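Local coordinates for Alpha/beta hydrolase family protein (Bacillus anthracis, PDB 3OOS) that probably acts as a hydrolase of the alpha/beta hydrolase fold family, with a substrate that has not been identified, at residues A[147-150]-A[151-155]. Residues are numbered along the deposited sequence; the frame is centred on the assembly and turned at random.
Sequences RIVS and IMNAL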
ATOM      1  N   ARG A 147       8.106 -17.570 -13.786  1.00 15.44           N
ATOM      2  CA  ARG A 147       6.649 -17.657 -13.826  1.00 15.21           C
ATOM      3  C   ARG A 147       6.022 -16.307 -13.497  1.00 14.92           C
ATOM      4  O   ARG A 147       5.061 -15.890 -14.148  1.00 14.98           O
ATOM      5  CB  ARG A 147       6.125 -18.749 -12.881  1.00 15.13           C
ATOM      6  CG  ARG A 147       4.600 -18.952 -12.919  1.00 15.06           C
ATOM      7  CD  ARG A 147       4.079 -19.144 -14.339  1.00 15.02           C
ATOM      8  NE  ARG A 147       2.620 -19.212 -14.384  1.00 14.93           N
ATOM      9  CZ  ARG A 147       1.891 -19.077 -15.490  1.00 15.80           C
ATOM     10  NH1 ARG A 147       2.475 -18.859 -16.665  1.00 16.74           N
ATOM     11  NH2 ARG A 147       0.571 -19.156 -15.420  1.00 15.95           N
ATOM     12  N   ILE A 148       6.583 -15.627 -12.499  1.00 14.79           N
ATOM     13  CA  ILE A 148       6.065 -14.335 -12.048  1.00 14.68           C
ATOM     14  C   ILE A 148       6.218 -13.250 -13.118  1.00 14.58           C
ATOM     15  O   ILE A 148       5.313 -12.435 -13.313  1.00 14.58           O
ATOM     16  CB  ILE A 148       6.686 -13.918 -10.682  1.00 14.76           C
ATOM     17  CG1 ILE A 148       6.155 -14.825  -9.559  1.00 15.22           C
ATOM     18  CG2 ILE A 148       6.429 -12.440 -10.367  1.00 14.98           C
ATOM     19  CD1 ILE A 148       4.642 -14.877  -9.450  1.00 15.97           C
ATOM     20  N   VAL A 149       7.345 -13.254 -13.826  1.00 14.55           N
ATOM     21  CA  VAL A 149       7.538 -12.334 -14.952  1.00 14.74           C
ATOM     22  C   VAL A 149       6.427 -12.537 -15.991  1.00 14.71           C
ATOM     23  O   VAL A 149       5.817 -11.565 -16.459  1.00 15.09           O
ATOM     24  CB  VAL A 149       8.936 -12.498 -15.604  1.00 14.82           C
ATOM     25  CG1 VAL A 149       9.005 -11.775 -16.952  1.00 15.30           C
ATOM     26  CG2 VAL A 149      10.021 -11.971 -14.671  1.00 15.19           C
ATOM     27  N   SER A 150       6.162 -13.803 -16.322  1.00 14.69           N
ATOM     28  CA  SER A 150       5.132 -14.150 -17.297  0.50 14.65           C
ATOM     29  C   SER A 150       3.739 -13.718 -16.841  1.00 14.46           C
ATOM     30  O   SER A 150       2.971 -13.159 -17.625  1.00 14.65           O
ATOM     31  CB  SER A 150       5.153 -15.650 -17.593  0.50 14.78           C
ATOM     32  OG  SER A 150       4.193 -15.976 -18.579  0.50 14.94           O
ATOM     33  N   ILE A 151       3.422 -13.972 -15.572  1.00 14.15           N
ATOM     34  CA  ILE A 151       2.128 -13.579 -15.005  1.00 13.87           C
ATOM     35  C   ILE A 151       1.956 -12.056 -15.027  1.00 14.14           C
ATOM     36  O   ILE A 151       0.919 -11.552 -15.461  1.00 13.96           O
ATOM     37  CB  ILE A 151       1.923 -14.122 -13.562  1.00 13.73           C
ATOM     38  CG1 ILE A 151       1.845 -15.653 -13.572  1.00 13.27           C
ATOM     39  CG2 ILE A 151       0.648 -13.548 -12.950  1.00 13.66           C
ATOM     40  CD1 ILE A 151       1.853 -16.294 -12.176  1.00 13.42           C
HETATM   41  N   MSE A 152       2.979 -11.336 -14.572  1.00 14.44           N
HETATM   42  CA  MSE A 152       2.913  -9.874 -14.501  1.00 14.88           C
HETATM   43  C   MSE A 152       2.739  -9.252 -15.877  1.00 15.09           C
HETATM   44  O   MSE A 152       1.940  -8.327 -16.050  1.00 15.14           O
HETATM   45  CB  MSE A 152       4.157  -9.298 -13.835  1.00 14.99           C
HETATM   46  CG  MSE A 152       4.234  -9.544 -12.346  1.00 16.00           C
HETATM   47 SE   MSE A 152       5.701  -8.561 -11.545  0.70 18.42          SE
HETATM   48  CE  MSE A 152       7.191  -9.254 -12.592  1.00 19.02           C
ATOM     49  N   ASN A 153       3.483  -9.767 -16.855  1.00 15.32           N
ATOM     50  CA  ASN A 153       3.393  -9.260 -18.219  1.00 15.77           C
ATOM     51  C   ASN A 153       1.996  -9.450 -18.796  1.00 15.74           C
ATOM     52  O   ASN A 153       1.461  -8.547 -19.438  1.00 15.94           O
ATOM     53  CB  ASN A 153       4.459  -9.898 -19.117  1.00 16.24           C
ATOM     54  CG  ASN A 153       5.869  -9.429 -18.779  1.00 17.20           C
ATOM     55  OD1 ASN A 153       6.060  -8.468 -18.025  1.00 19.16           O
ATOM     56  ND2 ASN A 153       6.865 -10.111 -19.336  1.00 18.21           N
ATOM     57  N   ALA A 154       1.398 -10.611 -18.536  1.00 15.68           N
ATOM     58  CA  ALA A 154       0.063 -10.908 -19.040  1.00 15.83           C
ATOM     59  C   ALA A 154      -1.022 -10.097 -18.328  1.00 16.06           C
ATOM     60  O   ALA A 154      -1.975  -9.638 -18.959  1.00 15.91           O
ATOM     61  CB  ALA A 154      -0.222 -12.398 -18.952  1.00 15.81           C
ATOM     62  N   LEU A 155      -0.876  -9.912 -17.019  1.00 16.24           N
ATOM     63  CA  LEU A 155      -1.838  -9.100 -16.269  1.00 16.90           C
ATOM     64  C   LEU A 155      -1.784  -7.618 -16.660  1.00 17.62           C
ATOM     65  O   LEU A 155      -2.810  -6.930 -16.633  1.00 17.74           O
ATOM     66  CB  LEU A 155      -1.666  -9.284 -14.757  1.00 16.80           C
ATOM     67  CG  LEU A 155      -2.128 -10.623 -14.168  1.00 16.90           C
ATOM     68  CD1 LEU A 155      -1.740 -10.718 -12.701  1.00 17.86           C
ATOM     69  CD2 LEU A 155      -3.634 -10.834 -14.334  1.00 17.51           C
TER
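Arg147 reaches over Ile151, one turn further along helix 145-155, and its guanidinium meets the isoleucine with a face. Followed outward, Ile151 keeps close to that arginine all the way: CB lies 3.6 Å from Arg147 O, and CG1, beside the backbone N (chi1 -66°), comes to 3.3 Å from the same oxygen. CG1 also sits 3.7 Å above the guanidinium plane, displaced toward its rim, while CD1 touches Arg147 NE and ends 4.1 Å from Ile148 CD1. Isoleucine suits this place because its apolar CG1-CD1 arm can lie against the flat cation and still meet Ile148, CG2 being its other branch. The bend in the arginine at chi2 (51°) turns its chain across the isoleucine nearly at a right angle, and its NH2 forms a salt bridge with Glu171 of helix 162-176. This is i to i+3 and i to i+4 packing on an alpha-helix in the helical region inserted between strands 116-122 and 224-229 of the alpha/beta hydrolase fold. Ile148, buried against Trp172 and Met175 of helix 162-176, also offers CG2 to CE of selenomethionine Met152 at 4.0 Å, within reach of that long unbranched chain. On the exposed side Val149 and Asn153 run side by side, and Asn153 ND2 lies 3.6 Å from Val149 CG1; the polar amide suits the surface. Asn153 N donates to Val149 O in the i to i+4 pattern of the alpha-helix.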